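Local atomic coordinates of cell death abnormality protein 2 (Caenorhabditis elegans, PDB entry 3QWX), a protein that acts as a CRK-family signalling adaptor, built from SH2 and SH3 domains, that is required for cell-corpse engulfment and cell migration in the worm. Residues A[17-22]-A[37-42]; A[46-51]-A[66-71]; A[53-58]-A[105-110]. All coordinates share one frame; numbering follows the deposited sequence.

All three contacts lie in the SH2 domain, and each uses at least one strand of its central sheet. Strand 37-42 serves interaction 1, and its neighbour 49-54 serves interactions 2 and 3. A probable backbone hydrogen bond from Ser-50 N to Arg-41 O joins the first two contacts, and one from Arg-54 N to Thr-37 O the first and third. Interaction 1 is partly buried and gathers two arginines on a sulfate. Interaction 2, also partly buried, is a strand pairing that gives way to a glutamate and waters where the hairpin strands part. Interaction 3 is buried. There one carboxylate oxygen holds a loop, next to an apolar contact with the sheet.

Interaction 1: residues A[17-22]-A[37-42]; sequences PGMSRE and TFLMRD. With SO4 (sulfate ion), chain B.
Leu-39 meets Met-19 tip to tip, with CD2 of Leu-39 3.7 Å from SD of Met-19. The bend of Met-19 at chi3 also brings its CE close to the same methyl. Arg-41 comes next on this side of the strand. Its CG sits between the backbone N and the carbonyl carbon (chi1 59°), and the rest of the chain runs out extended past the Met-19 and Ser-20 carbonyls. CA of Arg-21 lies over the centre of one face of the Arg-41 guanidinium, 3.6 Å above its plane. The Arg-41 edge meets the sulfate with two nearly straight bonds, NH1 to O1 at 2.9 Å and NH2 to O3 at 3.1 Å. Arg-21 NH1 gives O3 a second bond of 2.8 Å, more bent at 145°. The two guanidinium planes stand 70° apart, and the anion lies at the edge of both. The NE of Arg-41 is hydrogen-bonded to Thr-52 OG1, which probably helps to fix the turn of the guanidinium. A water accepts from Asp-42 N and lies 2.6 Å from Met-19 O, bridging the segments. Asp-42 OD1 bonds to Tyr-15 OH. Ser-43 OG and Ser-44 N also hydrogen-bond the sulfate. A strand arginine in an FLVR-like sequence, joined by an arginine at the start of the first helix, is typical of the SH2 phosphotyrosine pocket. The sulfate, probably from the crystallisation liquor, probably mimics the phosphate.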
ATOM      1  N   PRO A  17       3.701   3.929   2.942  1.00 28.66           N
ATOM      2  CA  PRO A  17       4.837   4.309   3.793  1.00 29.48           C
ATOM      3  C   PRO A  17       4.522   5.447   4.780  1.00 30.98           C
ATOM      4  O   PRO A  17       5.053   5.446   5.891  1.00 37.28           O
ATOM      5  CB  PRO A  17       5.903   4.755   2.785  1.00 32.17           C
ATOM      6  CG  PRO A  17       5.479   4.201   1.468  1.00 33.96           C
ATOM      7  CD  PRO A  17       3.989   4.100   1.506  1.00 31.34           C
ATOM      8  N   GLY A  18       3.670   6.391   4.403  1.00 28.18           N
ATOM      9  CA  GLY A  18       3.362   7.493   5.306  1.00 34.79           C
ATOM     10  C   GLY A  18       2.326   7.226   6.391  1.00 37.74           C
ATOM     11  O   GLY A  18       2.209   7.986   7.358  1.00 36.85           O
ATOM     12  N   MET A  19       1.585   6.131   6.249  1.00 31.98           N
ATOM     13  CA  MET A  19       0.386   5.896   7.057  1.00 30.53           C
ATOM     14  C   MET A  19       0.644   5.267   8.428  1.00 32.41           C
ATOM     15  O   MET A  19       1.431   4.321   8.558  1.00 29.58           O
ATOM     16  CB  MET A  19      -0.575   5.017   6.258  1.00 28.64           C
ATOM     17  CG  MET A  19      -1.996   4.987   6.764  1.00 22.88           C
ATOM     18  SD  MET A  19      -2.952   3.848   5.752  1.00 23.63           S
ATOM     19  CE  MET A  19      -3.195   4.824   4.266  1.00 23.68           C
ATOM     20  N   SER A  20      -0.042   5.780   9.453  1.00 27.33           N
ATOM     21  CA  SER A  20       0.078   5.211  10.788  1.00 28.05           C
ATOM     22  C   SER A  20      -0.926   4.086  10.974  1.00 26.57           C
ATOM     23  O   SER A  20      -1.851   3.929  10.173  1.00 22.36           O
ATOM     24  CB  SER A  20      -0.152   6.284  11.863  1.00 30.88           C
ATOM     25  OG  SER A  20      -1.489   6.756  11.842  1.00 27.26           O
ATOM     26  N   ARG A  21      -0.743   3.318  12.045  1.00 23.72           N
ATOM     27  CA  ARG A  21      -1.712   2.320  12.452  1.00 25.14           C
ATOM     28  C   ARG A  21      -3.093   2.954  12.611  1.00 29.79           C
ATOM     29  O   ARG A  21      -4.103   2.410  12.164  1.00 25.71           O
ATOM     30  CB  ARG A  21      -1.277   1.672  13.761  1.00 28.03           C
ATOM     31  CG  ARG A  21      -2.187   0.548  14.215  1.00 27.38           C
ATOM     32  CD  ARG A  21      -1.784  -0.020  15.565  1.00 26.18           C
ATOM     33  NE  ARG A  21      -2.753  -1.004  16.045  1.00 28.46           N
ATOM     34  CZ  ARG A  21      -2.502  -2.308  16.137  1.00 33.28           C
ATOM     35  NH1 ARG A  21      -1.310  -2.775  15.796  1.00 29.10           N
ATOM     36  NH2 ARG A  21      -3.436  -3.143  16.578  1.00 33.97           N
ATOM     37  N   GLU A  22      -3.127   4.117  13.249  1.00 29.80           N
ATOM     38  CA  GLU A  22      -4.383   4.794  13.545  1.00 27.02           C
ATOM     39  C   GLU A  22      -5.105   5.266  12.283  1.00 26.62           C
ATOM     40  O   GLU A  22      -6.340   5.170  12.186  1.00 24.30           O
ATOM     41  CB  GLU A  22      -4.151   5.959  14.513  1.00 29.46           C
ATOM     42  CG  GLU A  22      -3.784   5.517  15.933  1.00 41.00           C
ATOM     43  CD  GLU A  22      -2.389   4.889  16.044  1.00 37.42           C
ATOM     44  OE1 GLU A  22      -1.445   5.382  15.377  1.00 39.61           O
ATOM     45  OE2 GLU A  22      -2.237   3.913  16.819  1.00 35.66           O
ATOM     46  N   THR A  37     -10.845  -6.068   2.243  1.00 15.34           N
ATOM     47  CA  THR A  37     -10.018  -4.938   1.802  1.00 20.53           C
ATOM     48  C   THR A  37      -8.814  -4.812   2.739  1.00 16.25           C
ATOM     49  O   THR A  37      -8.950  -4.941   3.956  1.00 16.72           O
ATOM     50  CB  THR A  37     -10.831  -3.620   1.763  1.00 17.29           C
ATOM     51  OG1 THR A  37     -12.059  -3.848   1.072  1.00 18.48           O
ATOM     52  CG2 THR A  37     -10.075  -2.519   1.049  1.00 17.24           C
ATOM     53  N   PHE A  38      -7.637  -4.576   2.172  1.00 19.81           N
ATOM     54  CA  PHE A  38      -6.409  -4.555   2.965  1.00 18.29           C
ATOM     55  C   PHE A  38      -5.381  -3.564   2.421  1.00 19.36           C
ATOM     56  O   PHE A  38      -5.456  -3.122   1.266  1.00 16.72           O
ATOM     57  CB  PHE A  38      -5.781  -5.960   2.993  1.00 15.93           C
ATOM     58  CG  PHE A  38      -5.206  -6.381   1.674  1.00 14.48           C
ATOM     59  CD1 PHE A  38      -6.015  -6.929   0.690  1.00 17.57           C
ATOM     60  CD2 PHE A  38      -3.865  -6.193   1.402  1.00 19.37           C
ATOM     61  CE1 PHE A  38      -5.496  -7.302  -0.536  1.00 19.99           C
ATOM     62  CE2 PHE A  38      -3.332  -6.561   0.166  1.00 19.34           C
ATOM     63  CZ  PHE A  38      -4.156  -7.111  -0.803  1.00 18.55           C
ATOM     64  N   LEU A  39      -4.413  -3.221   3.259  1.00 13.95           N
ATOM     65  CA  LEU A  39      -3.258  -2.482   2.794  1.00 16.09           C
ATOM     66  C   LEU A  39      -2.038  -2.889   3.591  1.00 16.48           C
ATOM     67  O   LEU A  39      -2.150  -3.503   4.659  1.00 15.76           O
ATOM     68  CB  LEU A  39      -3.491  -0.975   2.895  1.00 15.82           C
ATOM     69  CG  LEU A  39      -3.862  -0.377   4.258  1.00 17.59           C
ATOM     70  CD1 LEU A  39      -2.634  -0.211   5.155  1.00 16.99           C
ATOM     71  CD2 LEU A  39      -4.535   0.973   4.031  1.00 19.76           C
ATOM     72  N   MET A  40      -0.871  -2.543   3.065  1.00 17.40           N
ATOM     73  CA  MET A  40       0.361  -2.687   3.811  1.00 19.48           C
ATOM     74  C   MET A  40       0.922  -1.317   4.145  1.00 18.76           C
ATOM     75  O   MET A  40       0.621  -0.335   3.478  1.00 20.20           O
ATOM     76  CB  MET A  40       1.382  -3.508   3.028  1.00 18.29           C
ATOM     77  CG  MET A  40       1.139  -5.017   3.159  1.00 23.69           C
ATOM     78  SD  MET A  40       2.361  -5.905   2.210  1.00 27.21           S
ATOM     79  CE  MET A  40       3.861  -5.546   3.122  1.00 25.87           C
ATOM     80  N   ARG A  41       1.718  -1.269   5.201  1.00 17.60           N
ATOM     81  CA  ARG A  41       2.271  -0.020   5.707  1.00 24.78           C
ATOM     82  C   ARG A  41       3.459  -0.363   6.582  1.00 25.47           C
ATOM     83  O   ARG A  41       3.753  -1.539   6.802  1.00 21.48           O
ATOM     84  CB  ARG A  41       1.232   0.735   6.538  1.00 21.18           C
ATOM     85  CG  ARG A  41       0.734  -0.052   7.727  1.00 21.54           C
ATOM     86  CD  ARG A  41      -0.334   0.677   8.525  1.00 18.58           C
ATOM     87  NE  ARG A  41      -0.854  -0.210   9.568  1.00 21.25           N
ATOM     88  CZ  ARG A  41      -0.230  -0.454  10.716  1.00 19.32           C
ATOM     89  NH1 ARG A  41       0.926   0.132  10.971  1.00 24.92           N
ATOM     90  NH2 ARG A  41      -0.752  -1.289  11.607  1.00 24.80           N
ATOM     91  N   ASP A  42       4.127   0.656   7.108  1.00 21.94           N
ATOM     92  CA  ASP A  42       5.200   0.415   8.066  1.00 25.69           C
ATOM     93  C   ASP A  42       4.675   0.068   9.459  1.00 29.87           C
ATOM     94  O   ASP A  42       3.684   0.630   9.925  1.00 29.18           O
ATOM     95  CB  ASP A  42       6.144   1.619   8.111  1.00 30.94           C
ATOM     96  CG  ASP A  42       6.796   1.871   6.773  1.00 29.15           C
ATOM     97  OD1 ASP A  42       7.328   0.903   6.201  1.00 34.64           O
ATOM     98  OD2 ASP A  42       6.752   3.012   6.278  1.00 38.02           O
TER
HETATM   99  S   SO4 B 175       2.031  -1.227  14.492  1.00 33.79           S
HETATM  100  O1  SO4 B 175       2.345  -0.198  13.504  1.00 27.44           O
HETATM  101  O2  SO4 B 175       1.932  -0.603  15.808  1.00 40.36           O
HETATM  102  O3  SO4 B 175       0.763  -1.888  14.194  1.00 30.70           O
HETATM  103  O4  SO4 B 175       3.084  -2.232  14.474  1.00 37.13           O
HETATM  104  O   HOH W   1       3.361   3.457   7.085  1.00 30.23           O

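Interaction 2: residues A[46-51]-A[66-71]; sequences PGEYSL and LIERGE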
ATOM      1  N   PRO A  46      10.931  -1.196  13.929  1.00 34.90           N
ATOM      2  CA  PRO A  46      11.928  -0.978  12.879  1.00 35.00           C
ATOM      3  C   PRO A  46      12.013  -2.168  11.924  1.00 32.08           C
ATOM      4  O   PRO A  46      12.067  -3.316  12.373  1.00 34.29           O
ATOM      5  CB  PRO A  46      13.236  -0.847  13.665  1.00 35.47           C
ATOM      6  CG  PRO A  46      12.822  -0.322  14.988  1.00 35.91           C
ATOM      7  CD  PRO A  46      11.476  -0.935  15.274  1.00 38.52           C
ATOM      8  N   GLY A  47      12.016  -1.883  10.626  1.00 29.78           N
ATOM      9  CA  GLY A  47      12.213  -2.900   9.609  1.00 31.59           C
ATOM     10  C   GLY A  47      11.125  -3.944   9.485  1.00 34.48           C
ATOM     11  O   GLY A  47      11.329  -4.976   8.839  1.00 38.54           O
ATOM     12  N   GLU A  48       9.974  -3.711  10.110  1.00 33.45           N
ATOM     13  CA  GLU A  48       8.839  -4.608   9.924  1.00 31.55           C
ATOM     14  C   GLU A  48       7.742  -3.929   9.097  1.00 31.41           C
ATOM     15  O   GLU A  48       7.707  -2.702   8.966  1.00 30.69           O
ATOM     16  CB  GLU A  48       8.275  -5.090  11.265  1.00 27.08           C
ATOM     17  CG  GLU A  48       9.309  -5.627  12.269  1.00 31.81           C
ATOM     18  CD  GLU A  48      10.018  -6.901  11.813  1.00 32.29           C
ATOM     19  OE1 GLU A  48      10.253  -7.078  10.592  1.00 32.90           O
ATOM     20  OE2 GLU A  48      10.356  -7.720  12.689  1.00 31.21           O
ATOM     21  N   TYR A  49       6.866  -4.742   8.516  1.00 27.57           N
ATOM     22  CA  TYR A  49       5.684  -4.232   7.847  1.00 27.42           C
ATOM     23  C   TYR A  49       4.468  -4.636   8.645  1.00 23.32           C
ATOM     24  O   TYR A  49       4.512  -5.565   9.441  1.00 24.13           O
ATOM     25  CB  TYR A  49       5.562  -4.770   6.417  1.00 23.96           C
ATOM     26  CG  TYR A  49       6.608  -4.252   5.462  1.00 30.04           C
ATOM     27  CD1 TYR A  49       6.697  -2.893   5.163  1.00 27.41           C
ATOM     28  CD2 TYR A  49       7.490  -5.117   4.830  1.00 24.40           C
ATOM     29  CE1 TYR A  49       7.644  -2.419   4.282  1.00 26.86           C
ATOM     30  CE2 TYR A  49       8.442  -4.649   3.948  1.00 25.74           C
ATOM     31  CZ  TYR A  49       8.521  -3.299   3.678  1.00 29.00           C
ATOM     32  OH  TYR A  49       9.466  -2.837   2.790  1.00 25.95           O
ATOM     33  N   SER A  50       3.376  -3.927   8.419  1.00 25.37           N
ATOM     34  CA  SER A  50       2.102  -4.270   9.007  1.00 21.46           C
ATOM     35  C   SER A  50       1.106  -4.443   7.886  1.00 21.34           C
ATOM     36  O   SER A  50       1.079  -3.653   6.950  1.00 18.44           O
ATOM     37  CB  SER A  50       1.616  -3.164   9.945  1.00 23.63           C
ATOM     38  OG  SER A  50       2.223  -3.274  11.213  1.00 25.25           O
ATOM     39  N   LEU A  51       0.300  -5.489   7.998  1.00 19.79           N
ATOM     40  CA  LEU A  51      -0.816  -5.733   7.114  1.00 18.89           C
ATOM     41  C   LEU A  51      -2.072  -5.367   7.894  1.00 16.74           C
ATOM     42  O   LEU A  51      -2.318  -5.930   8.960  1.00 18.97           O
ATOM     43  CB  LEU A  51      -0.846  -7.220   6.731  1.00 16.82           C
ATOM     44  CG  LEU A  51      -1.991  -7.748   5.873  1.00 18.51           C
ATOM     45  CD1 LEU A  51      -1.966  -7.160   4.460  1.00 17.51           C
ATOM     46  CD2 LEU A  51      -1.924  -9.263   5.819  1.00 18.36           C
ATOM     47  N   LEU A  66       1.625  -8.069  12.197  1.00 18.26           N
ATOM     48  CA  LEU A  66       3.034  -7.766  12.063  1.00 24.56           C
ATOM     49  C   LEU A  66       3.644  -8.793  11.109  1.00 21.20           C
ATOM     50  O   LEU A  66       3.521  -9.998  11.319  1.00 22.10           O
ATOM     51  CB  LEU A  66       3.711  -7.851  13.428  1.00 26.49           C
ATOM     52  CG  LEU A  66       5.019  -7.103  13.670  1.00 33.15           C
ATOM     53  CD1 LEU A  66       5.844  -7.826  14.737  1.00 32.43           C
ATOM     54  CD2 LEU A  66       5.812  -6.948  12.399  1.00 31.96           C
ATOM     55  N   ILE A  67       4.283  -8.310  10.053  1.00 21.57           N
ATOM     56  CA  ILE A  67       4.986  -9.186   9.127  1.00 18.18           C
ATOM     57  C   ILE A  67       6.464  -9.085   9.492  1.00 26.24           C
ATOM     58  O   ILE A  67       7.128  -8.083   9.207  1.00 22.91           O
ATOM     59  CB  ILE A  67       4.741  -8.779   7.659  1.00 20.61           C
ATOM     60  CG1 ILE A  67       3.251  -8.902   7.303  1.00 17.45           C
ATOM     61  CG2 ILE A  67       5.638  -9.591   6.692  1.00 18.24           C
ATOM     62  CD1 ILE A  67       2.931  -8.512   5.882  1.00 17.94           C
ATOM     63  N   GLU A  68       6.966 -10.119  10.158  1.00 24.73           N
ATOM     64  CA  GLU A  68       8.331 -10.097  10.667  1.00 24.34           C
ATOM     65  C   GLU A  68       9.308 -10.697   9.678  1.00 23.80           C
ATOM     66  O   GLU A  68       9.025 -11.706   9.034  1.00 24.39           O
ATOM     67  CB  GLU A  68       8.417 -10.851  11.987  1.00 25.61           C
ATOM     68  CG  GLU A  68       7.350 -10.446  12.967  1.00 29.63           C
ATOM     69  CD  GLU A  68       7.441 -11.212  14.258  1.00 32.88           C
ATOM     70  OE1 GLU A  68       8.461 -11.061  14.960  1.00 36.00           O
ATOM     71  OE2 GLU A  68       6.489 -11.954  14.571  1.00 34.66           O
ATOM     72  N   ARG A  69      10.460 -10.058   9.550  1.00 23.59           N
ATOM     73  CA  ARG A  69      11.513 -10.573   8.691  1.00 22.30           C
ATOM     74  C   ARG A  69      12.415 -11.497   9.496  1.00 25.49           C
ATOM     75  O   ARG A  69      12.813 -11.180  10.635  1.00 19.37           O
ATOM     76  CB  ARG A  69      12.331  -9.430   8.095  1.00 24.03           C
ATOM     77  CG  ARG A  69      13.495  -9.927   7.260  1.00 23.57           C
ATOM     78  CD  ARG A  69      13.987  -8.877   6.307  1.00 27.12           C
ATOM     79  NE  ARG A  69      14.413  -7.672   7.006  1.00 21.26           N
ATOM     80  CZ  ARG A  69      15.239  -6.775   6.481  1.00 27.07           C
ATOM     81  NH1 ARG A  69      15.737  -6.972   5.262  1.00 25.87           N
ATOM     82  NH2 ARG A  69      15.571  -5.692   7.175  1.00 22.28           N
ATOM     83  N   GLY A  70      12.740 -12.636   8.899  1.00 24.62           N
ATOM     84  CA  GLY A  70      13.507 -13.647   9.592  1.00 23.22           C
ATOM     85  C   GLY A  70      14.990 -13.471   9.350  1.00 25.24           C
ATOM     86  O   GLY A  70      15.441 -12.416   8.916  1.00 22.05           O
ATOM     87  N   GLU A  71      15.743 -14.526   9.625  1.00 23.57           N
ATOM     88  CA  GLU A  71      17.190 -14.510   9.483  1.00 25.21           C
ATOM     89  C   GLU A  71      17.603 -14.917   8.067  1.00 25.12           C
ATOM     90  O   GLU A  71      17.161 -15.951   7.556  1.00 25.79           O
ATOM     91  CB  GLU A  71      17.789 -15.467  10.513  1.00 26.62           C
ATOM     92  CG  GLU A  71      19.246 -15.791  10.318  1.00 27.73           C
ATOM     93  CD  GLU A  71      19.784 -16.614  11.462  1.00 30.87           C
ATOM     94  OE1 GLU A  71      20.083 -17.809  11.253  1.00 31.43           O
ATOM     95  OE2 GLU A  71      19.878 -16.065  12.576  1.00 30.72           O
TER
HETATM   96  O   HOH W   2      13.598  -6.322   9.910  1.00 26.19           O
HETATM   97  O   HOH W   3       9.313  -7.476   7.876  1.00 26.48           O
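This is an antiparallel strand pairing in the beta hairpin of strands 49-54 and 62-69, part of the central sheet of the SH2 domain. Tyr-49 and Ile-67 form a hydrogen-bonded pair. Ile-67 N gives a bond of 2.8 Å to Tyr-49 O, while the return bond from Tyr-49 N to Ile-67 O is weak at 3.4 Å. Ser-50 and Leu-66 follow as a non-hydrogen-bonded pair. Ile-67 and Tyr-49 share a sheet face, which helix 92-98 covers through Ile-92 and Leu-95. The CD1 of Ile-67 also reaches CB of Leu-51, 4.1 Å away. Leu-66 crosses Glu-48 at a slant, with CD2 only 3.3 Å from CB of Glu-48. Beyond the paired residues the side chain of Glu-48 takes over. Its chain bends at chi2 (-65°) and carries the carboxylate across to the backbone of Glu-68 and Arg-69. The Glu-48 and Glu-68 carboxylates are nearly perpendicular, and their like charges, OE2 of Glu-48 and OE1 of Glu-68, lie 4.5 Å apart. One water joins Glu-48 OE1 to Ile-67 O. Arg-69 N gives a hydrogen bond of 3.2 Å to the same OE1, on the syn side and 25° out of the carboxylate plane.

Interaction 3: residues A[53-58]-A[105-110]; sequences VREADE and TEASLL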
ATOM      1  N   VAL A  53      -6.304  -5.084   7.684  1.00 17.35           N
ATOM      2  CA  VAL A  53      -7.399  -5.717   6.947  1.00 17.03           C
ATOM      3  C   VAL A  53      -8.771  -5.464   7.596  1.00 17.72           C
ATOM      4  O   VAL A  53      -8.918  -5.549   8.810  1.00 19.05           O
ATOM      5  CB  VAL A  53      -7.203  -7.263   6.844  1.00 17.10           C
ATOM      6  CG1 VAL A  53      -8.073  -7.854   5.741  1.00 15.90           C
ATOM      7  CG2 VAL A  53      -5.755  -7.615   6.597  1.00 15.49           C
ATOM      8  N   ARG A  54      -9.769  -5.156   6.776  1.00 19.50           N
ATOM      9  CA  ARG A  54     -11.162  -5.121   7.229  1.00 18.18           C
ATOM     10  C   ARG A  54     -11.679  -6.557   7.169  1.00 20.31           C
ATOM     11  O   ARG A  54     -11.790  -7.136   6.083  1.00 18.10           O
ATOM     12  CB  ARG A  54     -11.989  -4.232   6.298  1.00 17.59           C
ATOM     13  CG  ARG A  54     -13.489  -4.209   6.575  1.00 19.38           C
ATOM     14  CD  ARG A  54     -13.831  -3.646   7.944  1.00 20.38           C
ATOM     15  NE  ARG A  54     -15.267  -3.378   8.047  1.00 26.95           N
ATOM     16  CZ  ARG A  54     -15.840  -2.230   7.675  1.00 28.54           C
ATOM     17  NH1 ARG A  54     -15.092  -1.245   7.192  1.00 20.44           N
ATOM     18  NH2 ARG A  54     -17.156  -2.059   7.795  1.00 28.14           N
ATOM     19  N   GLU A  55     -11.958  -7.137   8.331  1.00 19.51           N
ATOM     20  CA  GLU A  55     -12.279  -8.565   8.408  1.00 21.58           C
ATOM     21  C   GLU A  55     -13.699  -8.829   8.892  1.00 21.55           C
ATOM     22  O   GLU A  55     -14.199  -9.951   8.809  1.00 23.05           O
ATOM     23  CB  GLU A  55     -11.262  -9.298   9.294  1.00 19.04           C
ATOM     24  CG  GLU A  55      -9.863  -9.321   8.675  1.00 18.14           C
ATOM     25  CD  GLU A  55      -8.934 -10.306   9.331  1.00 21.55           C
ATOM     26  OE1 GLU A  55      -9.261 -11.516   9.384  1.00 20.78           O
ATOM     27  OE2 GLU A  55      -7.863  -9.874   9.786  1.00 21.80           O
ATOM     28  N   ALA A  56     -14.351  -7.792   9.397  1.00 26.21           N
ATOM     29  CA  ALA A  56     -15.721  -7.930   9.878  1.00 26.52           C
ATOM     30  C   ALA A  56     -16.441  -6.591   9.790  1.00 25.64           C
ATOM     31  O   ALA A  56     -15.809  -5.543   9.731  1.00 21.24           O
ATOM     32  CB  ALA A  56     -15.728  -8.457  11.314  1.00 27.99           C
ATOM     33  N   ASP A  57     -17.766  -6.630   9.787  1.00 28.51           N
ATOM     34  CA  ASP A  57     -18.549  -5.403   9.808  1.00 35.37           C
ATOM     35  C   ASP A  57     -18.763  -4.912  11.240  1.00 40.98           C
ATOM     36  O   ASP A  57     -18.543  -3.738  11.539  1.00 42.67           O
ATOM     37  CB  ASP A  57     -19.865  -5.589   9.052  1.00 31.75           C
ATOM     38  CG  ASP A  57     -19.690  -5.444   7.543  1.00 35.75           C
ATOM     39  OD1 ASP A  57     -18.670  -4.849   7.116  1.00 33.80           O
ATOM     40  OD2 ASP A  57     -20.563  -5.918   6.784  1.00 40.54           O
ATOM     41  N   GLU A  58     -19.162  -5.825  12.121  1.00 47.06           N
ATOM     42  CA  GLU A  58     -19.322  -5.527  13.543  1.00 49.51           C
ATOM     43  C   GLU A  58     -18.004  -5.825  14.237  1.00 44.18           C
ATOM     44  O   GLU A  58     -17.551  -6.977  14.211  1.00 40.90           O
ATOM     45  CB  GLU A  58     -20.399  -6.434  14.155  1.00 54.08           C
ATOM     46  CG  GLU A  58     -21.536  -6.799  13.208  1.00 59.27           C
ATOM     47  CD  GLU A  58     -22.387  -7.949  13.722  1.00 68.78           C
ATOM     48  OE1 GLU A  58     -22.198  -8.356  14.890  1.00 66.81           O
ATOM     49  OE2 GLU A  58     -23.242  -8.450  12.956  1.00 71.39           O
ATOM     50  N   THR A 105      -7.775 -13.909  10.426  1.00 22.57           N
ATOM     51  CA  THR A 105      -8.508 -14.075  11.677  1.00 24.72           C
ATOM     52  C   THR A 105      -9.946 -14.434  11.352  1.00 22.33           C
ATOM     53  O   THR A 105     -10.417 -15.533  11.670  1.00 26.65           O
ATOM     54  CB  THR A 105      -8.438 -12.790  12.549  1.00 25.29           C
ATOM     55  OG1 THR A 105      -7.131 -12.690  13.124  1.00 25.85           O
ATOM     56  CG2 THR A 105      -9.466 -12.842  13.671  1.00 29.96           C
ATOM     57  N   GLU A 106     -10.636 -13.518  10.682  1.00 19.15           N
ATOM     58  CA  GLU A 106     -12.006 -13.762  10.259  1.00 21.33           C
ATOM     59  C   GLU A 106     -12.185 -13.731   8.744  1.00 21.77           C
ATOM     60  O   GLU A 106     -13.177 -14.241   8.238  1.00 25.04           O
ATOM     61  CB  GLU A 106     -12.967 -12.767  10.914  1.00 24.36           C
ATOM     62  CG  GLU A 106     -13.090 -12.905  12.430  1.00 25.58           C
ATOM     63  CD  GLU A 106     -13.703 -14.231  12.852  1.00 31.80           C
ATOM     64  OE1 GLU A 106     -14.492 -14.798  12.073  1.00 25.20           O
ATOM     65  OE2 GLU A 106     -13.396 -14.708  13.965  1.00 39.35           O
ATOM     66  N   ALA A 107     -11.237 -13.134   8.017  1.00 21.20           N
ATOM     67  CA  ALA A 107     -11.389 -13.005   6.563  1.00 20.46           C
ATOM     68  C   ALA A 107     -10.091 -13.178   5.767  1.00 17.12           C
ATOM     69  O   ALA A 107      -8.994 -13.104   6.309  1.00 19.57           O
ATOM     70  CB  ALA A 107     -12.054 -11.672   6.210  1.00 19.33           C
ATOM     71  N   SER A 108     -10.241 -13.412   4.469  1.00 16.40           N
ATOM     72  CA  SER A 108      -9.113 -13.470   3.550  1.00 17.92           C
ATOM     73  C   SER A 108      -8.866 -12.110   2.890  1.00 18.66           C
ATOM     74  O   SER A 108      -9.710 -11.226   2.941  1.00 19.80           O
ATOM     75  CB  SER A 108      -9.378 -14.504   2.472  1.00 20.11           C
ATOM     76  OG  SER A 108      -9.189 -15.805   2.983  1.00 24.30           O
ATOM     77  N   LEU A 109      -7.706 -11.966   2.259  1.00 17.36           N
ATOM     78  CA  LEU A 109      -7.370 -10.792   1.461  1.00 18.39           C
ATOM     79  C   LEU A 109      -8.085 -10.838   0.110  1.00 19.64           C
ATOM     80  O   LEU A 109      -7.883 -11.772  -0.652  1.00 20.32           O
ATOM     81  CB  LEU A 109      -5.857 -10.758   1.227  1.00 16.87           C
ATOM     82  CG  LEU A 109      -4.980 -10.785   2.481  1.00 19.09           C
ATOM     83  CD1 LEU A 109      -3.517 -10.658   2.082  1.00 18.61           C
ATOM     84  CD2 LEU A 109      -5.393  -9.660   3.443  1.00 18.05           C
ATOM     85  N   LEU A 110      -8.921  -9.841  -0.190  1.00 20.08           N
ATOM     86  CA  LEU A 110      -9.695  -9.870  -1.427  1.00 19.74           C
ATOM     87  C   LEU A 110      -9.264  -8.751  -2.360  1.00 24.70           C
ATOM     88  O   LEU A 110      -9.054  -8.976  -3.556  1.00 24.21           O
ATOM     89  CB  LEU A 110     -11.199  -9.772  -1.146  1.00 25.05           C
ATOM     90  CG  LEU A 110     -12.176 -10.245  -2.233  1.00 35.15           C
ATOM     91  CD1 LEU A 110     -13.575 -10.472  -1.667  1.00 39.12           C
ATOM     92  CD2 LEU A 110     -12.238  -9.300  -3.426  1.00 42.06           C
TER
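The chain leaving strand 49-54 and the loop 105-110 come closest at Glu-55 and Ala-107, whose CA atoms are 4.9 Å apart. From there they diverge, and Val-53 and Leu-109 are 7.5 Å apart between CA atoms. Three successive backbone N-H groups of the loop turn inward on OE1 of Glu-55. The bond from Thr-105 N is 3.0 Å, that from Glu-106 N 2.8 Å and that from Ala-107 N 2.9 Å. Thr-105 uses the syn lone pair and Ala-107 the anti one. Glu-106 comes in on the anti side, 31° out of the carboxylate plane. Glu-55 is extended beyond CG (chi2 -166°), which carries its carboxylate to the N-H groups of residues 105 to 107. Three donors on one buried oxygen would probably favour the charged form. The other oxygen, OE2, bonds to Tyr-65 OH, which also bonds to Thr-105 OG1. Along the shaft of the glutamate, CB of Glu-55 lies 4.0 Å from CB of Ala-107. Farther on the contact turns apolar. Leu-109 meets Val-53 at about a right angle, with CD2 3.8 Å from CG2 of Val-53. The loop follows helix 92-98 and leads into strand 111-112. Its Leu-109 also packs on Phe-38 of strand 37-42, while Ala-107 rests on Ile-35, so the loop packs against the start of strand 37-42 and the end of strand 49-54.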